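Local structure of putative transcriptional regulator (3QI7) at residues A[332-337]-A[360-365]; A[115-120]-A[132-137]; A[124-129]-A[356-361]; A[15-20]-A[90-95]. The protein is of unknown function but has a periplasmic-binding-protein-like fold and may bind a small ligand such as a sugar, possibly as a lipoprotein or in transcriptional regulation. All blocks are in the same frame, centred on the assembly; numbering follows the deposited sequence.

Contact 1 of 4, residues A[332-337]-A[360-365]; sequences CDPDYL and NYQSVI
With CG beside its backbone N (chi1 -70°) and a second bend at chi2 (-80°), Gln362 curls its chain so that Leu337 meets the methylenes and Pro334 the amide. Leu337 brings CD1 to 3.7 Å from Gln362 CG, the two side chains crossing at a slant. Pro334 lies about perpendicular to the glutamine; its CG sits 3.8 Å from Gln362 OE1, a van der Waals contact. No hydrogen bond spans the two segments, and the buried amide instead gives its NE2 to Tyr359 O, just ahead of strand 361-370. The helix 334-345 thus starts against one face of that strand, which belongs to the large mixed sheet of a periplasmic-binding-protein-like fold, and Phe351 of strand 349-353 touches both Leu337 and Gln362. Asp333 is the N-cap of the helix: its OD2 accepts from Tyr336 N at 2.9 Å, from the anti side of the carboxylate and 26° out of its plane. At the other end Cys332 turns its sulfur to the backbone of Asn360, SG lying 3.7 Å from Asn360 CA, while the asparagine ND2 reaches away to the backbone carbonyls of Asp133 and Ser129.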
# COMPACT_ATOMS: atom_id res chain seq x y z
N CYS A 332 7.14 5.10 17.62
CA CYS A 332 5.76 5.33 17.21
C CYS A 332 5.36 6.78 17.51
O CYS A 332 4.73 7.08 18.53
CB CYS A 332 4.81 4.33 17.86
SG CYS A 332 5.05 2.65 17.31
N ASP A 333 5.78 7.66 16.60
CA ASP A 333 5.56 9.11 16.68
C ASP A 333 5.63 9.65 15.25
O ASP A 333 6.56 9.31 14.53
CB ASP A 333 6.67 9.72 17.53
CG ASP A 333 6.79 11.24 17.37
OD1 ASP A 333 5.98 11.98 17.95
OD2 ASP A 333 7.71 11.71 16.67
N PRO A 334 4.65 10.47 14.83
CA PRO A 334 4.64 10.92 13.42
C PRO A 334 5.93 11.59 12.94
O PRO A 334 6.41 11.28 11.84
CB PRO A 334 3.49 11.93 13.39
CG PRO A 334 2.61 11.50 14.48
CD PRO A 334 3.49 11.03 15.56
N ASP A 335 6.51 12.48 13.75
CA ASP A 335 7.76 13.18 13.37
C ASP A 335 8.93 12.21 13.22
O ASP A 335 9.69 12.30 12.25
CB ASP A 335 8.14 14.29 14.36
CG ASP A 335 7.22 15.53 14.26
OD1 ASP A 335 6.56 15.74 13.20
OD2 ASP A 335 7.16 16.27 15.26
N TYR A 336 9.03 11.26 14.13
CA TYR A 336 10.06 10.24 14.03
C TYR A 336 9.94 9.42 12.74
O TYR A 336 10.91 9.23 12.00
CB TYR A 336 10.05 9.32 15.26
CG TYR A 336 11.14 8.29 15.19
CD1 TYR A 336 10.96 7.12 14.47
CD2 TYR A 336 12.37 8.52 15.79
CE1 TYR A 336 11.96 6.19 14.35
CE2 TYR A 336 13.39 7.58 15.69
CZ TYR A 336 13.18 6.43 14.96
OH TYR A 336 14.15 5.49 14.84
N LEU A 337 8.73 8.94 12.45
CA LEU A 337 8.50 8.08 11.29
C LEU A 337 8.62 8.82 9.95
O LEU A 337 9.12 8.26 8.95
CB LEU A 337 7.13 7.40 11.43
CG LEU A 337 7.02 6.40 12.57
CD1 LEU A 337 5.56 6.14 12.93
CD2 LEU A 337 7.78 5.12 12.22
N ASN A 360 0.65 3.53 18.97
CA ASN A 360 1.44 2.50 18.30
C ASN A 360 0.75 1.93 17.06
O ASN A 360 1.19 0.90 16.51
CB ASN A 360 1.88 1.39 19.26
CG ASN A 360 0.76 0.52 19.70
OD1 ASN A 360 -0.34 1.01 19.92
ND2 ASN A 360 1.01 -0.79 19.78
N TYR A 361 -0.32 2.58 16.61
CA TYR A 361 -0.90 2.27 15.29
C TYR A 361 -0.83 3.55 14.53
O TYR A 361 -1.41 4.54 14.95
CB TYR A 361 -2.35 1.72 15.39
CG TYR A 361 -2.86 1.31 14.01
CD1 TYR A 361 -3.09 2.27 13.04
CD2 TYR A 361 -3.06 -0.03 13.67
CE1 TYR A 361 -3.49 1.93 11.75
CE2 TYR A 361 -3.45 -0.37 12.37
CZ TYR A 361 -3.69 0.61 11.44
OH TYR A 361 -4.11 0.34 10.16
N GLN A 362 -0.08 3.57 13.41
CA GLN A 362 0.14 4.80 12.67
C GLN A 362 -0.25 4.56 11.23
O GLN A 362 0.19 3.58 10.65
CB GLN A 362 1.61 5.21 12.74
CG GLN A 362 2.06 5.71 14.16
CD GLN A 362 1.68 7.14 14.47
OE1 GLN A 362 1.48 7.95 13.57
NE2 GLN A 362 1.66 7.49 15.78
N SER A 363 -1.15 5.39 10.69
CA SER A 363 -1.52 5.25 9.30
C SER A 363 -0.68 6.22 8.52
O SER A 363 -0.24 7.23 9.07
CB SER A 363 -3.01 5.45 9.07
OG SER A 363 -3.40 6.76 9.36
N VAL A 364 -0.46 5.93 7.24
CA VAL A 364 0.45 6.74 6.43
C VAL A 364 -0.16 7.06 5.08
O VAL A 364 -0.89 6.24 4.53
CB VAL A 364 1.85 6.03 6.26
CG1 VAL A 364 1.72 4.61 5.81
CG2 VAL A 364 2.77 6.79 5.29
N ILE A 365 0.11 8.26 4.58
CA ILE A 365 -0.20 8.65 3.21
C ILE A 365 1.12 9.15 2.67
O ILE A 365 1.77 9.94 3.34
CB ILE A 365 -1.23 9.83 3.11
CG1 ILE A 365 -2.60 9.44 3.72
CG2 ILE A 365 -1.40 10.30 1.63
CD1 ILE A 365 -3.32 8.30 3.03

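Contact 2 of 4, residues A[115-120]-A[132-137]; sequences ITISAP and VDVNLG
Strands 115-118 and 134-137 run parallel, their axes 4.7 Å apart and inclined by 16°, with Ile117 opposite Val134 and Ser118 opposite Asn135. The backbone ladder passes from Val134 N to Thr116 O, from Ser118 N to Val134 O and from Leu136 N to Ser118 O. Where it begins, side chains extend it: Asp133 OD2 takes Thr116 N at 2.9 Å, 33° out of the carboxylate plane on the anti side, and Asp133 N gives a nearly straight bond to Thr116 OG1. A chi1 of 51° places Thr116 OG1 for this, between its own N and carbonyl carbon. Lys108 forms a salt bridge with the same OD2 and would help balance its charge. Ile117 and Val134 point the same way side by side, CG1 of the first 4.1 Å from CB of the second, on the face where helix 306-324 packs on Ile117 and Cys332 on Val134. On the opposite face Ser118 OG lies 2.5 Å from Asn135 OD1, a hydrogen bond whose very short length is doubtful, and a water donates to both Ser118 OG and Leu136 O. Asn135 ND2 turns back to Val132 O, 3.1 Å away, from above the carbonyl plane, and also bonds to Asn360 O. With helix 125-131 joining the strands, this is a beta-alpha-beta crossover of the Rossmann-like kind found in periplasmic binding proteins.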
# COMPACT_ATOMS: atom_id res chain seq x y z
N ILE A 115 10.43 -8.05 18.69
CA ILE A 115 9.70 -6.87 18.24
C ILE A 115 8.72 -7.31 17.17
O ILE A 115 9.14 -7.85 16.16
CB ILE A 115 10.68 -5.87 17.65
CG1 ILE A 115 11.62 -5.39 18.76
CG2 ILE A 115 9.95 -4.69 17.02
CD1 ILE A 115 12.67 -4.43 18.27
N THR A 116 7.43 -7.10 17.39
CA THR A 116 6.41 -7.46 16.39
C THR A 116 5.82 -6.25 15.68
O THR A 116 5.51 -5.23 16.30
CB THR A 116 5.29 -8.30 17.05
OG1 THR A 116 4.81 -7.61 18.22
CG2 THR A 116 5.83 -9.70 17.44
N ILE A 117 5.66 -6.35 14.36
CA ILE A 117 5.25 -5.24 13.53
C ILE A 117 4.25 -5.74 12.48
O ILE A 117 4.54 -6.70 11.75
CB ILE A 117 6.46 -4.60 12.80
CG1 ILE A 117 7.60 -4.30 13.77
CG2 ILE A 117 6.03 -3.34 12.00
CD1 ILE A 117 8.76 -3.59 13.16
N SER A 118 3.07 -5.13 12.45
CA SER A 118 2.11 -5.34 11.38
C SER A 118 2.39 -4.27 10.30
O SER A 118 2.62 -3.07 10.60
CB SER A 118 0.65 -5.30 11.90
OG SER A 118 0.27 -4.01 12.42
N ALA A 119 2.39 -4.70 9.04
CA ALA A 119 2.76 -3.83 7.95
C ALA A 119 2.24 -4.25 6.55
O ALA A 119 3.01 -4.44 5.62
CB ALA A 119 4.27 -3.66 7.97
N PRO A 120 0.90 -4.35 6.37
CA PRO A 120 -0.16 -4.24 7.36
C PRO A 120 -0.61 -5.61 7.82
O PRO A 120 -0.07 -6.61 7.36
CB PRO A 120 -1.30 -3.57 6.54
CG PRO A 120 -1.20 -4.32 5.17
CD PRO A 120 0.35 -4.55 5.00
N VAL A 132 0.19 -6.12 19.29
CA VAL A 132 1.36 -6.06 18.40
C VAL A 132 2.12 -4.77 18.70
O VAL A 132 1.51 -3.71 18.89
CB VAL A 132 0.92 -6.12 16.90
CG1 VAL A 132 2.13 -6.04 15.96
CG2 VAL A 132 0.08 -7.40 16.63
N ASP A 133 3.46 -4.84 18.75
CA ASP A 133 4.25 -3.66 19.20
C ASP A 133 4.11 -2.39 18.31
O ASP A 133 3.87 -1.31 18.83
CB ASP A 133 5.75 -4.01 19.31
CG ASP A 133 6.04 -5.14 20.28
OD1 ASP A 133 5.36 -5.20 21.32
OD2 ASP A 133 6.96 -5.96 20.01
N VAL A 134 4.32 -2.54 16.99
CA VAL A 134 4.26 -1.43 16.01
C VAL A 134 3.32 -1.83 14.89
O VAL A 134 3.39 -2.95 14.39
CB VAL A 134 5.65 -1.08 15.42
CG1 VAL A 134 5.55 0.10 14.44
CG2 VAL A 134 6.63 -0.77 16.55
N ASN A 135 2.39 -0.94 14.57
CA ASN A 135 1.34 -1.18 13.58
C ASN A 135 1.30 -0.05 12.56
O ASN A 135 1.14 1.10 12.91
CB ASN A 135 0.00 -1.35 14.29
CG ASN A 135 0.03 -2.51 15.27
OD1 ASN A 135 -0.03 -3.67 14.86
ND2 ASN A 135 0.19 -2.21 16.57
N LEU A 136 1.47 -0.43 11.30
CA LEU A 136 1.53 0.48 10.18
C LEU A 136 0.46 0.06 9.20
O LEU A 136 0.27 -1.13 8.94
CB LEU A 136 2.87 0.36 9.50
CG LEU A 136 4.11 0.55 10.38
CD1 LEU A 136 5.40 0.20 9.55
CD2 LEU A 136 4.16 1.95 10.94
N GLY A 137 -0.30 1.03 8.70
CA GLY A 137 -1.40 0.74 7.82
C GLY A 137 -1.88 1.96 7.08
O GLY A 137 -1.21 3.00 7.05
O HOH W 1 -1.34 -2.93 10.30

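Contact 3 of 4, residues A[124-129]-A[356-361]; sequences DKNQLS and EVLYNY
Asn360 ND2 is held by two backbone carbonyls: it donates a nearly straight bond (168°) to Ser129 O, 2.9 Å away, and another to Asp133 O. Ser129 O lies only 3° out of the amide plane, so this bond helps to fix the rotation of the asparagine. In the conformer described, Ser129 OG also donates to Asn360 OD1 at 2.7 Å, on a lone pair in the carbonyl plane, its chi1 of 172° turning it away from its own N. Beside this pair Leu358 CD1 meets Asn126 OD1 at 3.3 Å, the two side chains crossing nearly at right angles. Lys125 slants across Tyr361: its CG lies 3.7 Å from Tyr361 CE2, and its NZ ends in a weak 3.3 Å hydrogen bond to Tyr361 OH. Leu128 CD1 approaches the same ring at its edge, 4.2 Å from CE2. Asp124 caps the helix through OD1, which accepts from Gln127 N and weakly from Asn126 N. The contact sets the first turns of helix 125-131 against the beta turn Leu358-Tyr361 that leads into strand 361-370, whose neighbour in the sheet, strand 134-137, follows that helix in the chain.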
# COMPACT_ATOMS: atom_id res chain seq x y z
N ASP A 124 -8.67 -6.49 13.35
CA ASP A 124 -9.24 -5.30 14.00
C ASP A 124 -8.10 -4.39 14.53
O ASP A 124 -7.20 -4.85 15.24
CB ASP A 124 -10.12 -5.76 15.19
CG ASP A 124 -10.78 -4.60 15.92
OD1 ASP A 124 -10.06 -3.75 16.49
OD2 ASP A 124 -12.02 -4.54 15.96
N LYS A 125 -8.16 -3.11 14.19
CA LYS A 125 -7.05 -2.20 14.45
C LYS A 125 -6.80 -1.95 15.93
O LYS A 125 -5.68 -1.73 16.37
CB LYS A 125 -7.28 -0.88 13.74
CG LYS A 125 -7.07 -0.97 12.22
CD LYS A 125 -7.62 0.26 11.51
CE LYS A 125 -7.60 0.05 9.99
NZ LYS A 125 -7.15 1.27 9.32
N ASN A 126 -7.87 -1.96 16.71
CA ASN A 126 -7.74 -1.82 18.15
C ASN A 126 -7.04 -3.04 18.77
O ASN A 126 -6.21 -2.92 19.68
CB ASN A 126 -9.12 -1.61 18.78
CG ASN A 126 -9.72 -0.28 18.39
OD1 ASN A 126 -9.58 0.71 19.11
ND2 ASN A 126 -10.33 -0.23 17.21
N GLN A 127 -7.38 -4.22 18.26
CA GLN A 127 -6.75 -5.46 18.72
C GLN A 127 -5.28 -5.48 18.33
O GLN A 127 -4.41 -5.86 19.12
CB GLN A 127 -7.46 -6.65 18.09
CG GLN A 127 -8.89 -6.82 18.55
CD GLN A 127 -8.93 -7.49 19.87
OE1 GLN A 127 -8.54 -8.66 19.99
NE2 GLN A 127 -9.37 -6.76 20.89
N LEU A 128 -4.99 -5.07 17.10
CA LEU A 128 -3.60 -4.93 16.67
C LEU A 128 -2.80 -4.01 17.61
O LEU A 128 -1.66 -4.32 17.99
CB LEU A 128 -3.56 -4.37 15.25
CG LEU A 128 -3.89 -5.31 14.08
CD1 LEU A 128 -3.84 -4.56 12.74
CD2 LEU A 128 -2.93 -6.51 14.00
N SER A 129 -3.39 -2.89 18.01
CA SER A 129 -2.68 -1.94 18.87
C SER A 129 -2.36 -2.55 20.23
O SER A 129 -1.26 -2.34 20.78
CB SER A 129 -3.51 -0.66 19.05
OG SER A 129 -2.92 0.19 20.03
N GLU A 356 -5.17 9.35 19.88
CA GLU A 356 -4.08 9.92 20.64
C GLU A 356 -3.50 8.87 21.61
O GLU A 356 -2.29 8.80 21.81
CB GLU A 356 -4.49 11.21 21.35
CG GLU A 356 -5.41 11.01 22.55
CD GLU A 356 -5.92 12.31 23.14
OE1 GLU A 356 -5.43 13.40 22.76
OE2 GLU A 356 -6.82 12.22 24.02
N VAL A 357 -4.36 8.03 22.17
CA VAL A 357 -3.90 7.01 23.11
C VAL A 357 -3.27 5.81 22.41
O VAL A 357 -2.25 5.30 22.88
CB VAL A 357 -5.04 6.56 24.04
CG1 VAL A 357 -4.66 5.29 24.82
CG2 VAL A 357 -5.42 7.71 24.98
N LEU A 358 -3.85 5.37 21.28
CA LEU A 358 -3.33 4.24 20.48
C LEU A 358 -2.25 4.74 19.53
O LEU A 358 -2.39 4.71 18.30
CB LEU A 358 -4.46 3.51 19.73
CG LEU A 358 -5.66 3.07 20.61
CD1 LEU A 358 -6.72 2.31 19.79
CD2 LEU A 358 -5.17 2.26 21.79
N TYR A 359 -1.15 5.19 20.13
CA TYR A 359 -0.08 5.83 19.39
C TYR A 359 0.71 4.81 18.57
O TYR A 359 1.38 5.16 17.59
CB TYR A 359 0.84 6.58 20.36
CG TYR A 359 1.62 5.65 21.21
CD1 TYR A 359 2.82 5.12 20.74
CD2 TYR A 359 1.15 5.23 22.44
CE1 TYR A 359 3.54 4.23 21.49
CE2 TYR A 359 1.86 4.33 23.20
CZ TYR A 359 3.06 3.85 22.73
OH TYR A 359 3.77 2.96 23.47
N ASN A 360 0.65 3.53 18.97
CA ASN A 360 1.44 2.50 18.30
C ASN A 360 0.75 1.93 17.06
O ASN A 360 1.19 0.90 16.51
CB ASN A 360 1.88 1.39 19.26
CG ASN A 360 0.76 0.52 19.70
OD1 ASN A 360 -0.34 1.01 19.92
ND2 ASN A 360 1.01 -0.79 19.78
N TYR A 361 -0.32 2.58 16.61
CA TYR A 361 -0.90 2.27 15.29
C TYR A 361 -0.83 3.55 14.53
O TYR A 361 -1.41 4.54 14.95
CB TYR A 361 -2.35 1.72 15.39
CG TYR A 361 -2.86 1.31 14.01
CD1 TYR A 361 -3.09 2.27 13.04
CD2 TYR A 361 -3.06 -0.03 13.67
CE1 TYR A 361 -3.49 1.93 11.75
CE2 TYR A 361 -3.45 -0.37 12.37
CZ TYR A 361 -3.69 0.61 11.44
OH TYR A 361 -4.11 0.34 10.16

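Contact 4 of 4, residues A[15-20]-A[90-95]; sequences VAVVTQ and AIVVST
Val18 and Val93 lie side by side and point the same way from neighbouring strands, Val18 CB 4.1 Å from Val93 CG2. Both belong to the parallel part of the main sheet, in the Rossmann-like arrangement of periplasmic binding proteins, where strand 88-94 lies between strands 13-19 and 115-118. Ala16 and Ile91 share their face: Ile91 CG2 comes to 4.3 Å from Val18 CG2, and helix 101-110 covers Ile91 and Val93 through Leu104. The other face carries Val15, Val17, Ala90 and Val92. There Val15 reaches diagonally to the next pair, its CG1 4.2 Å from Val92 CG2, and Val17 CG2 leans on Val92 CB, under helix 306-324. Up to Val18 and Val93 both faces are apolar; beyond, Thr19 and Ser94 bring hydroxyls to this one, Ser94 OG bonding to Ala119 O. Between them the backbone bonds alternate in direction: Ala16 N to Ala90 O, Val92 N to Ala16 O, Val18 N to Val92 O and Ser94 N to Val18 O, the last three almost straight. Past Ser94 the chains part, and a water accepting from Gln20 N and donating to Ser94 O bridges them. Polar side chains then take over: Gln20, extended beyond CG (chi2 177°), crosses Thr95 at about a right angle, and Gln97 also bonds to both. Thr95 OG1 donates to Gln20 OE1 at 2.7 Å, in the carbonyl plane and on a lone pair.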
# COMPACT_ATOMS: atom_id res chain seq x y z
N VAL A 15 15.60 -10.81 11.09
CA VAL A 15 14.29 -10.19 11.00
C VAL A 15 13.41 -11.11 10.16
O VAL A 15 13.64 -11.27 8.96
CB VAL A 15 14.37 -8.79 10.36
CG1 VAL A 15 12.97 -8.16 10.26
CG2 VAL A 15 15.31 -7.87 11.19
N ALA A 16 12.44 -11.75 10.79
CA ALA A 16 11.55 -12.64 10.06
C ALA A 16 10.46 -11.80 9.42
O ALA A 16 9.92 -10.92 10.08
CB ALA A 16 10.96 -13.71 11.01
N VAL A 17 10.14 -12.09 8.16
CA VAL A 17 9.13 -11.36 7.42
C VAL A 17 8.15 -12.35 6.80
O VAL A 17 8.53 -13.17 5.96
CB VAL A 17 9.76 -10.47 6.30
CG1 VAL A 17 8.69 -9.65 5.65
CG2 VAL A 17 10.84 -9.54 6.90
N VAL A 18 6.88 -12.24 7.20
CA VAL A 18 5.83 -13.14 6.76
C VAL A 18 5.00 -12.50 5.66
O VAL A 18 4.45 -11.39 5.83
CB VAL A 18 4.91 -13.50 7.95
CG1 VAL A 18 3.79 -14.50 7.50
CG2 VAL A 18 5.73 -14.02 9.09
N THR A 19 4.92 -13.16 4.51
CA THR A 19 4.08 -12.70 3.43
C THR A 19 3.25 -13.86 2.88
O THR A 19 3.53 -15.02 3.17
CB THR A 19 4.90 -12.14 2.25
OG1 THR A 19 5.46 -13.22 1.50
CG2 THR A 19 6.04 -11.22 2.73
N GLN A 20 2.25 -13.52 2.07
CA GLN A 20 1.60 -14.50 1.21
C GLN A 20 2.56 -14.94 0.09
O GLN A 20 3.59 -14.28 -0.16
CB GLN A 20 0.28 -13.95 0.65
CG GLN A 20 -0.81 -13.69 1.73
CD GLN A 20 -2.09 -13.06 1.17
OE1 GLN A 20 -2.66 -12.13 1.77
NE2 GLN A 20 -2.55 -13.55 0.02
N ALA A 90 13.00 -9.92 15.52
CA ALA A 90 11.81 -9.19 15.16
C ALA A 90 10.99 -9.99 14.15
O ALA A 90 11.55 -10.77 13.35
CB ALA A 90 12.17 -7.80 14.60
N ILE A 91 9.67 -9.83 14.22
CA ILE A 91 8.77 -10.42 13.23
C ILE A 91 7.88 -9.34 12.60
O ILE A 91 7.16 -8.64 13.30
CB ILE A 91 7.86 -11.53 13.83
CG1 ILE A 91 8.71 -12.63 14.48
CG2 ILE A 91 6.98 -12.14 12.75
CD1 ILE A 91 7.90 -13.64 15.30
N VAL A 92 7.95 -9.23 11.27
CA VAL A 92 7.12 -8.37 10.48
C VAL A 92 6.12 -9.25 9.71
O VAL A 92 6.52 -10.20 9.05
CB VAL A 92 7.98 -7.53 9.46
CG1 VAL A 92 7.11 -6.68 8.53
CG2 VAL A 92 9.01 -6.65 10.21
N VAL A 93 4.84 -8.92 9.79
CA VAL A 93 3.80 -9.62 9.05
C VAL A 93 3.13 -8.65 8.06
O VAL A 93 2.70 -7.57 8.45
CB VAL A 93 2.75 -10.20 10.03
CG1 VAL A 93 1.61 -10.86 9.24
CG2 VAL A 93 3.38 -11.19 10.99
N SER A 94 3.08 -9.01 6.78
CA SER A 94 2.45 -8.19 5.77
C SER A 94 1.34 -8.95 5.00
O SER A 94 1.64 -9.74 4.12
CB SER A 94 3.52 -7.65 4.79
OG SER A 94 2.99 -6.65 3.92
N THR A 95 0.08 -8.68 5.33
CA THR A 95 -1.09 -9.21 4.59
C THR A 95 -2.31 -8.31 4.84
O THR A 95 -2.53 -7.86 5.97
CB THR A 95 -1.46 -10.70 5.00
OG1 THR A 95 -2.66 -11.14 4.32
CG2 THR A 95 -1.71 -10.82 6.52
O HOH W 2 1.75 -10.68 1.52

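Contacts 2 and 4 are both parallel strand pairs buried in the same sheet; strands 115-118 and 88-94 are neighbours there, and Ser94 OG bonds to Ala119 O. Contact 4 is largely aliphatic with a polar end, whereas contact 2 mixes aliphatic packing with carboxylate, hydroxyl and amide bonds. Contact 1 is buried too, but joins a helix start to a strand without any cross-segment hydrogen bond. Contact 3, partly buried, combines amide pairing inside with Asn126 at the solvent side. Asn360 and Tyr361 belong to both 1 and 3, and Asn360 O and Gln362 N bond to Asn135 of contact 2, tying the three together. Contact 4 lies about 19 Å, between centres, from contacts 1 and 3.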